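Long-range contacts in ketol-acid reductoisomerase (uncultured archaeon GZfos26G2, PDB 4XDY), which uses NADH and magnesium to convert (S)-2-acetolactate into (R)-2,3-dihydroxy-isovalerate by methyl migration and reduction, a step in branched-chain amino-acid biosynthesis: residues C109-F114 with V132-P137; P152-V157 with L184-E189. One frame throughout, in Å; residues are numbered along the deposited sequence. Where two conformers were deposited one is given.

Interaction 1: C109-F114 with V132-P137; sequences CFSHGF and VAPKAP. With NAI (1,4-dihydronicotinamide adenine dinucleotide), chain E; HIO (N-hydroxy-N-isopropyloxamic acid), chain H.
Ser111 and Val132 meet where two neighbouring parallel strands of the Rossmann sheet, 107-110 and 128-134, run out toward the cofactor. Val132 N donates to Phe110 O at 3.0 Å; the oxygen is met nearly along its C=O axis (171°), although the hydrogen bond is bent at the proton (146°). One residue further on, the serine side chain takes over: with OG anti to the carbonyl carbon (chi1 -72°), it comes to lie 2.7 Å from Val132 O. Gln31 OE1 competes for the same hydroxyl proton, so which carbonyl receives it stays open. A small hydroxyl suits this place, since it reaches a main-chain oxygen while its CB rests 3.9 Å from CD of Pro134. Within the strands, Cys109 SG packs on Val132 CG2 at 3.9 Å, and Met172 of helix 165-175 covers both.

Beyond the strands both chains turn to the ligands. Ser111 O stands 3.3 Å from CB of Ala133, so a bare methyl suits the place, and also faces NAI C6N at 3.5 Å. Ala136 O lies 3.4 Å from NAI C4N, the hydride-carrying carbon, and Pro134 O approaches C5N beside it. Pro137, N-cap of helix 138-146, sets its CB 3.7 Å from the HIO methyl C42. His112, predicted to be an active-site residue, has CB beside the ribose hydroxyl O2D, and its ND1 is bonded to Glu191.

Carbonyl oxygens at and just past the strand ends thus border the nicotinamide, a polar surrounding that would probably ease the positive charge the ring acquires on giving up hydride.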
ATOM      1  N   CYS A 109     -18.351  -8.287  24.020  1.00 21.46           N
ATOM      2  CA  CYS A 109     -17.838  -8.322  22.667  1.00 19.86           C
ATOM      3  C   CYS A 109     -16.436  -7.658  22.645  1.00 21.52           C
ATOM      4  O   CYS A 109     -16.118  -6.818  23.506  1.00 20.69           O
ATOM      5  CB  CYS A 109     -18.783  -7.617  21.757  1.00 22.48           C
ATOM      6  SG  CYS A 109     -18.555  -7.713  19.999  1.00 23.36           S
ATOM      7  N   PHE A 110     -15.649  -8.089  21.676  1.00 19.94           N
ATOM      8  CA  PHE A 110     -14.227  -7.652  21.498  1.00 19.25           C
ATOM      9  C   PHE A 110     -14.039  -7.463  20.001  1.00 19.03           C
ATOM     10  O   PHE A 110     -14.814  -8.028  19.173  1.00 17.26           O
ATOM     11  CB  PHE A 110     -13.254  -8.671  21.951  1.00 18.17           C
ATOM     12  CG  PHE A 110     -13.300  -8.949  23.430  1.00 19.25           C
ATOM     13  CD1 PHE A 110     -14.234  -9.859  23.949  1.00 19.82           C
ATOM     14  CD2 PHE A 110     -12.482  -8.278  24.287  1.00 20.28           C
ATOM     15  CE1 PHE A 110     -14.268 -10.130  25.306  1.00 20.67           C
ATOM     16  CE2 PHE A 110     -12.504  -8.530  25.650  1.00 20.95           C
ATOM     17  CZ  PHE A 110     -13.379  -9.464  26.163  1.00 21.65           C
ATOM     18  N   SER A 111     -12.968  -6.758  19.614  1.00 17.47           N
ATOM     19  CA  SER A 111     -12.561  -6.749  18.223  1.00 19.32           C
ATOM     20  C   SER A 111     -11.197  -7.363  17.987  1.00 18.22           C
ATOM     21  O   SER A 111     -10.693  -7.278  16.879  1.00 18.01           O
ATOM     22  CB  SER A 111     -12.639  -5.389  17.585  1.00 18.77           C
ATOM     23  OG  SER A 111     -13.996  -4.984  17.364  1.00 19.08           O
ATOM     24  N   HIS A 112     -10.677  -8.067  18.980  1.00 19.17           N
ATOM     25  CA  HIS A 112      -9.463  -8.865  18.851  1.00 17.86           C
ATOM     26  C   HIS A 112      -9.595  -9.908  19.938  1.00 19.36           C
ATOM     27  O   HIS A 112      -9.970  -9.551  21.101  1.00 19.90           O
ATOM     28  CB  HIS A 112      -8.247  -7.978  19.132  1.00 19.39           C
ATOM     29  CG  HIS A 112      -6.926  -8.664  18.999  1.00 19.74           C
ATOM     30  ND1 HIS A 112      -6.639  -9.690  18.081  1.00 18.04           N
ATOM     31  CD2 HIS A 112      -5.775  -8.449  19.697  1.00 22.31           C
ATOM     32  CE1 HIS A 112      -5.343  -9.999  18.190  1.00 22.18           C
ATOM     33  NE2 HIS A 112      -4.807  -9.251  19.158  1.00 21.92           N
ATOM     34  N   GLY A 113      -9.208 -11.137  19.598  1.00 18.80           N
ATOM     35  CA  GLY A 113      -9.314 -12.273  20.542  1.00 20.60           C
ATOM     36  C   GLY A 113      -8.327 -12.413  21.690  1.00 20.60           C
ATOM     37  O   GLY A 113      -8.492 -13.329  22.532  1.00 21.76           O
ATOM     38  N   PHE A 114      -7.301 -11.508  21.704  1.00 20.40           N
ATOM     39  CA  PHE A 114      -6.102 -11.655  22.574  1.00 19.88           C
ATOM     40  C   PHE A 114      -6.522 -12.009  24.015  1.00 20.18           C
ATOM     41  O   PHE A 114      -6.111 -13.048  24.563  1.00 21.52           O
ATOM     42  CB  PHE A 114      -5.260 -10.371  22.527  1.00 19.68           C
ATOM     43  CG  PHE A 114      -3.965 -10.430  23.247  1.00 21.74           C
ATOM     44  CD1 PHE A 114      -3.879 -10.208  24.632  1.00 21.84           C
ATOM     45  CD2 PHE A 114      -2.775 -10.677  22.563  1.00 22.73           C
ATOM     46  CE1 PHE A 114      -2.665 -10.255  25.297  1.00 22.23           C
ATOM     47  CE2 PHE A 114      -1.555 -10.723  23.245  1.00 20.09           C
ATOM     48  CZ  PHE A 114      -1.512 -10.508  24.601  1.00 21.28           C
ATOM     49  N   VAL A 132     -16.239  -9.355  16.954  1.00 17.75           N
ATOM     50  CA  VAL A 132     -16.335  -8.819  15.611  1.00 17.71           C
ATOM     51  C   VAL A 132     -15.022  -8.089  15.279  1.00 19.74           C
ATOM     52  O   VAL A 132     -14.777  -6.967  15.788  1.00 20.01           O
ATOM     53  CB  VAL A 132     -17.584  -7.959  15.410  1.00 22.00           C
ATOM     54  CG1 VAL A 132     -18.846  -8.832  15.688  1.00 23.13           C
ATOM     55  CG2 VAL A 132     -17.649  -6.728  16.372  1.00 20.90           C
ATOM     56  N   ALA A 133     -14.166  -8.761  14.533  1.00 17.07           N
ATOM     57  CA  ALA A 133     -12.780  -8.279  14.319  1.00 17.79           C
ATOM     58  C   ALA A 133     -12.582  -7.762  12.940  1.00 16.81           C
ATOM     59  O   ALA A 133     -12.565  -8.569  12.007  1.00 18.57           O
ATOM     60  CB  ALA A 133     -11.806  -9.392  14.599  1.00 20.78           C
ATOM     61  N   PRO A 134     -12.418  -6.405  12.744  1.00 19.27           N
ATOM     62  CA  PRO A 134     -12.254  -5.895  11.395  1.00 18.57           C
ATOM     63  C   PRO A 134     -10.800  -6.105  10.995  1.00 20.40           C
ATOM     64  O   PRO A 134      -9.932  -5.820  11.802  1.00 19.74           O
ATOM     65  CB  PRO A 134     -12.598  -4.383  11.526  1.00 21.99           C
ATOM     66  CG  PRO A 134     -12.248  -4.074  12.949  1.00 21.75           C
ATOM     67  CD  PRO A 134     -12.343  -5.322  13.744  1.00 19.31           C
ATOM     68  N   LYS A 135     -10.548  -6.472   9.732  1.00 18.19           N
ATOM     69  CA  LYS A 135      -9.213  -6.630   9.174  1.00 18.93           C
ATOM     70  C   LYS A 135      -8.845  -5.276   8.541  1.00 19.27           C
ATOM     71  O   LYS A 135      -8.774  -5.091   7.295  1.00 19.94           O
ATOM     72  CB  LYS A 135      -9.200  -7.806   8.153  1.00 20.40           C
ATOM     73  CG  LYS A 135      -9.624  -9.139   8.723  1.00 21.51           C
ATOM     74  CD  LYS A 135      -8.684  -9.706   9.777  1.00 19.78           C
ATOM     75  CE  LYS A 135      -9.020  -9.416  11.242  1.00 21.49           C
ATOM     76  NZ  LYS A 135      -8.043  -9.927  12.311  1.00 19.99           N
ATOM     77  N   ALA A 136      -8.736  -4.245   9.422  1.00 18.63           N
ATOM     78  CA  ALA A 136      -8.581  -2.891   8.974  1.00 17.35           C
ATOM     79  C   ALA A 136      -8.228  -1.967  10.128  1.00 19.98           C
ATOM     80  O   ALA A 136      -8.752  -2.104  11.238  1.00 19.46           O
ATOM     81  CB  ALA A 136      -9.845  -2.374   8.358  1.00 18.57           C
ATOM     82  N   PRO A 137      -7.328  -1.001   9.856  1.00 19.13           N
ATOM     83  CA  PRO A 137      -7.206   0.101  10.792  1.00 19.83           C
ATOM     84  C   PRO A 137      -8.513   0.967  10.867  1.00 19.38           C
ATOM     85  O   PRO A 137      -9.197   1.188   9.870  1.00 19.00           O
ATOM     86  CB  PRO A 137      -6.020   0.916  10.255  1.00 19.31           C
ATOM     87  CG  PRO A 137      -6.052   0.633   8.794  1.00 22.34           C
ATOM     88  CD  PRO A 137      -6.580  -0.764   8.626  1.00 19.29           C
TER
HETATM   89  PA  NAI E 403      -6.980   2.787  21.507  1.00 22.31           P
HETATM   90  O1A NAI E 403      -5.502   2.566  21.862  1.00 23.40           O
HETATM   91  O2A NAI E 403      -7.344   3.699  20.418  1.00 22.92           O
HETATM   92  O5B NAI E 403      -7.714   3.053  22.917  1.00 24.26           O
HETATM   93  C5B NAI E 403      -9.123   3.422  22.943  1.00 24.35           C
HETATM   94  C4B NAI E 403      -9.322   4.530  24.022  1.00 25.09           C
HETATM   95  O4B NAI E 403      -9.059   3.891  25.266  1.00 24.90           O
HETATM   96  C3B NAI E 403      -8.375   5.759  23.998  1.00 23.72           C
HETATM   97  O3B NAI E 403      -8.821   6.630  22.958  1.00 25.97           O
HETATM   98  C2B NAI E 403      -8.495   6.279  25.415  1.00 27.28           C
HETATM   99  O2B NAI E 403      -9.593   7.192  25.468  1.00 26.19           O
HETATM  100  C1B NAI E 403      -8.816   4.979  26.194  1.00 29.12           C
HETATM  101  N9A NAI E 403      -7.706   4.594  27.050  1.00 27.03           N
HETATM  102  C8A NAI E 403      -6.375   4.556  26.619  1.00 27.60           C
HETATM  103  N7A NAI E 403      -5.606   4.174  27.630  1.00 26.31           N
HETATM  104  C5A NAI E 403      -6.422   4.002  28.704  1.00 26.91           C
HETATM  105  C6A NAI E 403      -6.226   3.642  30.095  1.00 26.53           C
HETATM  106  N6A NAI E 403      -5.008   3.385  30.593  1.00 31.57           N
HETATM  107  N1A NAI E 403      -7.300   3.509  30.918  1.00 29.96           N
HETATM  108  C2A NAI E 403      -8.543   3.783  30.468  1.00 27.80           C
HETATM  109  N3A NAI E 403      -8.828   4.119  29.223  1.00 26.65           N
HETATM  110  C4A NAI E 403      -7.804   4.260  28.303  1.00 26.83           C
HETATM  111  O3  NAI E 403      -7.604   1.253  21.168  1.00 22.54           O
HETATM  112  PN  NAI E 403      -7.658   0.625  19.628  1.00 23.26           P
HETATM  113  O1N NAI E 403      -6.281   0.677  18.995  1.00 23.02           O
HETATM  114  O2N NAI E 403      -8.785   1.294  18.961  1.00 19.33           O
HETATM  115  O5D NAI E 403      -7.856  -0.881  20.071  1.00 21.81           O
HETATM  116  C5D NAI E 403      -9.181  -1.311  20.530  1.00 22.16           C
HETATM  117  C4D NAI E 403      -9.374  -2.857  20.326  1.00 21.21           C
HETATM  118  O4D NAI E 403      -9.495  -2.988  18.895  1.00 21.51           O
HETATM  119  C3D NAI E 403      -8.197  -3.734  20.707  1.00 20.57           C
HETATM  120  O3D NAI E 403      -8.666  -5.002  21.182  1.00 19.39           O
HETATM  121  C2D NAI E 403      -7.386  -3.938  19.406  1.00 20.24           C
HETATM  122  O2D NAI E 403      -6.547  -5.089  19.350  1.00 19.19           O
HETATM  123  C1D NAI E 403      -8.518  -3.983  18.401  1.00 23.42           C
HETATM  124  N1N NAI E 403      -8.244  -3.641  17.001  1.00 20.72           N
HETATM  125  C2N NAI E 403      -7.689  -2.442  16.727  1.00 23.74           C
HETATM  126  C3N NAI E 403      -7.441  -2.066  15.454  1.00 20.94           C
HETATM  127  C7N NAI E 403      -6.950  -0.747  15.197  1.00 23.75           C
HETATM  128  O7N NAI E 403      -6.331   0.014  16.004  1.00 27.39           O
HETATM  129  N7N NAI E 403      -7.403  -0.239  14.079  1.00 20.89           N
HETATM  130  C4N NAI E 403      -7.805  -2.975  14.388  1.00 24.08           C
HETATM  131  C5N NAI E 403      -8.588  -4.121  14.738  1.00 24.25           C
HETATM  132  C6N NAI E 403      -8.749  -4.426  16.052  1.00 22.46           C
HETATM  133  C1  HIO H 406      -4.110  -3.864  15.137  1.00 16.80           C
HETATM  134  O11 HIO H 406      -3.887  -4.583  16.147  1.00 17.23           O
HETATM  135  O12 HIO H 406      -4.101  -2.593  15.049  1.00 19.16           O
HETATM  136  C2  HIO H 406      -4.535  -4.731  13.951  1.00 18.71           C
HETATM  137  O2  HIO H 406      -4.901  -5.909  14.196  1.00 17.60           O
HETATM  138  N3  HIO H 406      -4.419  -4.348  12.692  1.00 20.67           N
HETATM  139  O3  HIO H 406      -5.161  -5.071  11.659  1.00 25.49           O
HETATM  140  C4  HIO H 406      -3.657  -3.212  12.273  1.00 23.32           C
HETATM  141  C41 HIO H 406      -2.737  -3.637  11.122  1.00 24.14           C
HETATM  142  C42 HIO H 406      -4.672  -2.140  11.893  1.00 23.71           C

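Interaction 2: P152-V157 with L184-E189; sequences PGLVAV and LECTFE
Leu154 and Leu184 lie side by side on one face of the sheet, CD1 to CD1 at 4.1 Å, and Met227 of the second subunit packs on both. Cys186 SG, swung back over its own backbone (chi1 70°), rests 3.8 Å from Leu154 CB. Cut back to an alanine, Leu154 would keep its CB against the thiol but lose CG and both methyls, which would probably open a gap beside Leu184 CD1 and that methionine. Further along, Ala156 CB touches Phe188 CD1 at 3.7 Å and packs against Cys186 O and Thr187 C.

The backbones pair in parallel, as the strands of a beta-alpha-beta crossover in the Rossmann domain; its helix 165-175 packs on Val155. Leu184 N donates to Gly153 O at 2.9 Å, Leu184 O accepts from Val155 N, and Cys186 N reaches Val155 O. The chain then bends into helix 188-203, and a water donates to Cys186 O (2.6 Å) and accepts from Val157 N, which no longer meet directly. Glu185, salt-bridged to Arg166, takes a second water at OE1 (2.7 Å) that also donates to Val155 O.

Water therefore prolongs the pairing after direct bonding stops, while the leucines pack against the second subunit.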
ATOM      1  N   PRO A 152     -13.178  -6.090   5.418  1.00 19.72           N
ATOM      2  CA  PRO A 152     -13.406  -7.495   5.791  1.00 20.87           C
ATOM      3  C   PRO A 152     -13.403  -7.702   7.312  1.00 21.30           C
ATOM      4  O   PRO A 152     -12.807  -6.939   8.058  1.00 19.83           O
ATOM      5  CB  PRO A 152     -12.231  -8.265   5.147  1.00 20.31           C
ATOM      6  CG  PRO A 152     -11.715  -7.370   4.071  1.00 20.08           C
ATOM      7  CD  PRO A 152     -11.933  -5.960   4.623  1.00 20.83           C
ATOM      8  N   GLY A 153     -14.136  -8.708   7.760  1.00 18.79           N
ATOM      9  CA  GLY A 153     -14.187  -9.068   9.180  1.00 21.02           C
ATOM     10  C   GLY A 153     -14.224 -10.529   9.542  1.00 19.57           C
ATOM     11  O   GLY A 153     -14.576 -11.386   8.713  1.00 22.75           O
ATOM     12  N   LEU A 154     -13.865 -10.812  10.772  1.00 19.63           N
ATOM     13  CA  LEU A 154     -13.852 -12.150  11.341  1.00 19.81           C
ATOM     14  C   LEU A 154     -14.813 -12.131  12.517  1.00 22.48           C
ATOM     15  O   LEU A 154     -14.793 -11.183  13.377  1.00 20.22           O
ATOM     16  CB  LEU A 154     -12.442 -12.540  11.833  1.00 20.42           C
ATOM     17  CG  LEU A 154     -11.567 -13.227  10.781  1.00 21.43           C
ATOM     18  CD1 LEU A 154     -11.454 -12.585   9.457  1.00 24.43           C
ATOM     19  CD2 LEU A 154     -10.151 -13.462  11.356  1.00 23.37           C
ATOM     20  N   VAL A 155     -15.685 -13.154  12.584  1.00 20.96           N
ATOM     21  CA  VAL A 155     -16.670 -13.227  13.636  1.00 20.78           C
ATOM     22  C   VAL A 155     -16.543 -14.540  14.384  1.00 22.25           C
ATOM     23  O   VAL A 155     -16.534 -15.607  13.782  1.00 22.37           O
ATOM     24  CB  VAL A 155     -18.092 -13.035  13.076  1.00 22.87           C
ATOM     25  CG1 VAL A 155     -19.150 -13.314  14.140  1.00 24.96           C
ATOM     26  CG2 VAL A 155     -18.261 -11.670  12.509  1.00 24.68           C
ATOM     27  N   ALA A 156     -16.386 -14.465  15.696  1.00 21.35           N
ATOM     28  CA  ALA A 156     -16.250 -15.603  16.544  1.00 20.81           C
ATOM     29  C   ALA A 156     -17.240 -15.559  17.734  1.00 21.41           C
ATOM     30  O   ALA A 156     -17.633 -14.492  18.174  1.00 21.34           O
ATOM     31  CB  ALA A 156     -14.873 -15.752  17.086  1.00 20.42           C
ATOM     32  N   VAL A 157     -17.565 -16.746  18.237  1.00 22.95           N
ATOM     33  CA  VAL A 157     -18.413 -16.914  19.416  1.00 21.63           C
ATOM     34  C   VAL A 157     -17.773 -17.861  20.366  1.00 21.95           C
ATOM     35  O   VAL A 157     -17.499 -19.021  20.044  1.00 25.23           O
ATOM     36  CB  VAL A 157     -19.847 -17.422  19.029  1.00 23.01           C
ATOM     37  CG1 VAL A 157     -20.659 -17.561  20.312  1.00 22.53           C
ATOM     38  CG2 VAL A 157     -20.499 -16.496  18.066  1.00 26.84           C
ATOM     39  N   LEU A 184     -15.814 -13.755   7.602  1.00 20.20           N
ATOM     40  CA  LEU A 184     -15.441 -15.143   7.853  1.00 21.72           C
ATOM     41  C   LEU A 184     -15.716 -15.492   9.281  1.00 24.42           C
ATOM     42  O   LEU A 184     -15.325 -14.748  10.225  1.00 21.90           O
ATOM     43  CB  LEU A 184     -13.927 -15.354   7.621  1.00 23.39           C
ATOM     44  CG  LEU A 184     -13.456 -14.886   6.250  1.00 26.38           C
ATOM     45  CD1 LEU A 184     -11.939 -15.089   6.213  1.00 25.07           C
ATOM     46  CD2 LEU A 184     -14.163 -15.665   5.145  1.00 30.15           C
ATOM     47  N   GLU A 185     -16.371 -16.650   9.492  1.00 21.13           N
ATOM     48  CA  GLU A 185     -16.485 -17.182  10.833  1.00 21.53           C
ATOM     49  C   GLU A 185     -15.328 -17.974  11.260  1.00 22.07           C
ATOM     50  O   GLU A 185     -14.726 -18.728  10.428  1.00 25.00           O
ATOM     51  CB  GLU A 185     -17.755 -18.043  10.932  1.00 25.64           C
ATOM     52  CG  GLU A 185     -19.005 -17.255  10.611  1.00 24.30           C
ATOM     53  CD  GLU A 185     -20.280 -18.005  11.036  1.00 31.35           C
ATOM     54  OE1 GLU A 185     -20.640 -18.002  12.240  1.00 29.95           O
ATOM     55  OE2 GLU A 185     -20.862 -18.633  10.150  1.00 31.38           O
ATOM     56  N   CYS A 186     -14.962 -17.835  12.548  1.00 19.43           N
ATOM     57  CA  CYS A 186     -13.726 -18.441  13.031  1.00 20.25           C
ATOM     58  C   CYS A 186     -13.795 -18.532  14.535  1.00 21.76           C
ATOM     59  O   CYS A 186     -14.843 -18.220  15.152  1.00 23.10           O
ATOM     60  CB  CYS A 186     -12.500 -17.642  12.557  1.00 24.17           C
ATOM     61  SG  CYS A 186     -12.398 -16.020  13.404  1.00 24.59           S
ATOM     62  N   THR A 187     -12.770 -19.026  15.166  1.00 19.18           N
ATOM     63  CA  THR A 187     -12.724 -19.071  16.607  1.00 20.65           C
ATOM     64  C   THR A 187     -11.952 -17.851  17.147  1.00 22.31           C
ATOM     65  O   THR A 187     -11.217 -17.172  16.394  1.00 18.86           O
ATOM     66  CB  THR A 187     -11.998 -20.314  17.169  1.00 22.94           C
ATOM     67  OG1 THR A 187     -10.617 -20.327  16.756  1.00 23.48           O
ATOM     68  CG2 THR A 187     -12.681 -21.636  16.675  1.00 24.02           C
ATOM     69  N   PHE A 188     -12.082 -17.601  18.437  1.00 21.38           N
ATOM     70  CA  PHE A 188     -11.369 -16.503  19.092  1.00 19.88           C
ATOM     71  C   PHE A 188      -9.820 -16.738  18.922  1.00 22.55           C
ATOM     72  O   PHE A 188      -9.082 -15.786  18.657  1.00 21.00           O
ATOM     73  CB  PHE A 188     -11.681 -16.493  20.546  1.00 21.27           C
ATOM     74  CG  PHE A 188     -12.672 -15.439  20.935  1.00 21.27           C
ATOM     75  CD1 PHE A 188     -14.021 -15.613  20.682  1.00 23.62           C
ATOM     76  CD2 PHE A 188     -12.261 -14.220  21.545  1.00 20.49           C
ATOM     77  CE1 PHE A 188     -14.949 -14.640  21.091  1.00 22.01           C
ATOM     78  CE2 PHE A 188     -13.174 -13.288  21.981  1.00 20.20           C
ATOM     79  CZ  PHE A 188     -14.537 -13.492  21.699  1.00 21.97           C
ATOM     80  N   GLU A 189      -9.409 -17.997  18.991  0.70 22.28           N
ATOM     81  CA  GLU A 189      -7.995 -18.354  18.976  0.70 23.78           C
ATOM     82  C   GLU A 189      -7.480 -18.144  17.546  0.70 22.33           C
ATOM     83  O   GLU A 189      -6.367 -17.673  17.331  0.70 20.89           O
ATOM     84  CB  GLU A 189      -7.808 -19.776  19.530  0.70 23.76           C
ATOM     85  CG  GLU A 189      -8.178 -19.920  21.038  0.70 26.36           C
ATOM     86  CD  GLU A 189      -9.708 -19.870  21.421  0.70 29.08           C
ATOM     87  OE1 GLU A 189     -10.556 -20.223  20.494  0.70 18.89           O
ATOM     88  OE2 GLU A 189     -10.041 -19.370  22.628  0.70 28.73           O
TER
HETATM   89  O   HOH W   1     -19.045 -17.076  14.279  1.00 32.02           O
HETATM   90  O   HOH W   2     -14.313 -19.037  19.749  1.00 23.57           O
HETATM   91  O   HOH W   3     -16.550 -19.080  16.911  1.00 26.75           O

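Overall arrangement
The two contacts are consecutive parts of one sheet, their centres about 9 Å apart. Strand 128-134 of interaction 1 runs antiparallel to strand 153-157 of interaction 2, joined by probable hydrogen bonds from Ala133 N to Leu154 O and from Lys135 N to Pro152 O, each 2.8 Å. A second junction lies at the helix start, where Gly113 CA meets Phe188 CD2 at 3.7 Å. Interaction 1 borders NAI and HIO directly; interaction 2 lies one strand further from the ligands, the side chain of Leu154 about 8 Å from a magnesium ion. Helix 188-203, launched from interaction 2, carries the magnesium ligands Asp195 and Glu199, and its Glu191 and Glu194 form salt bridges with Lys135.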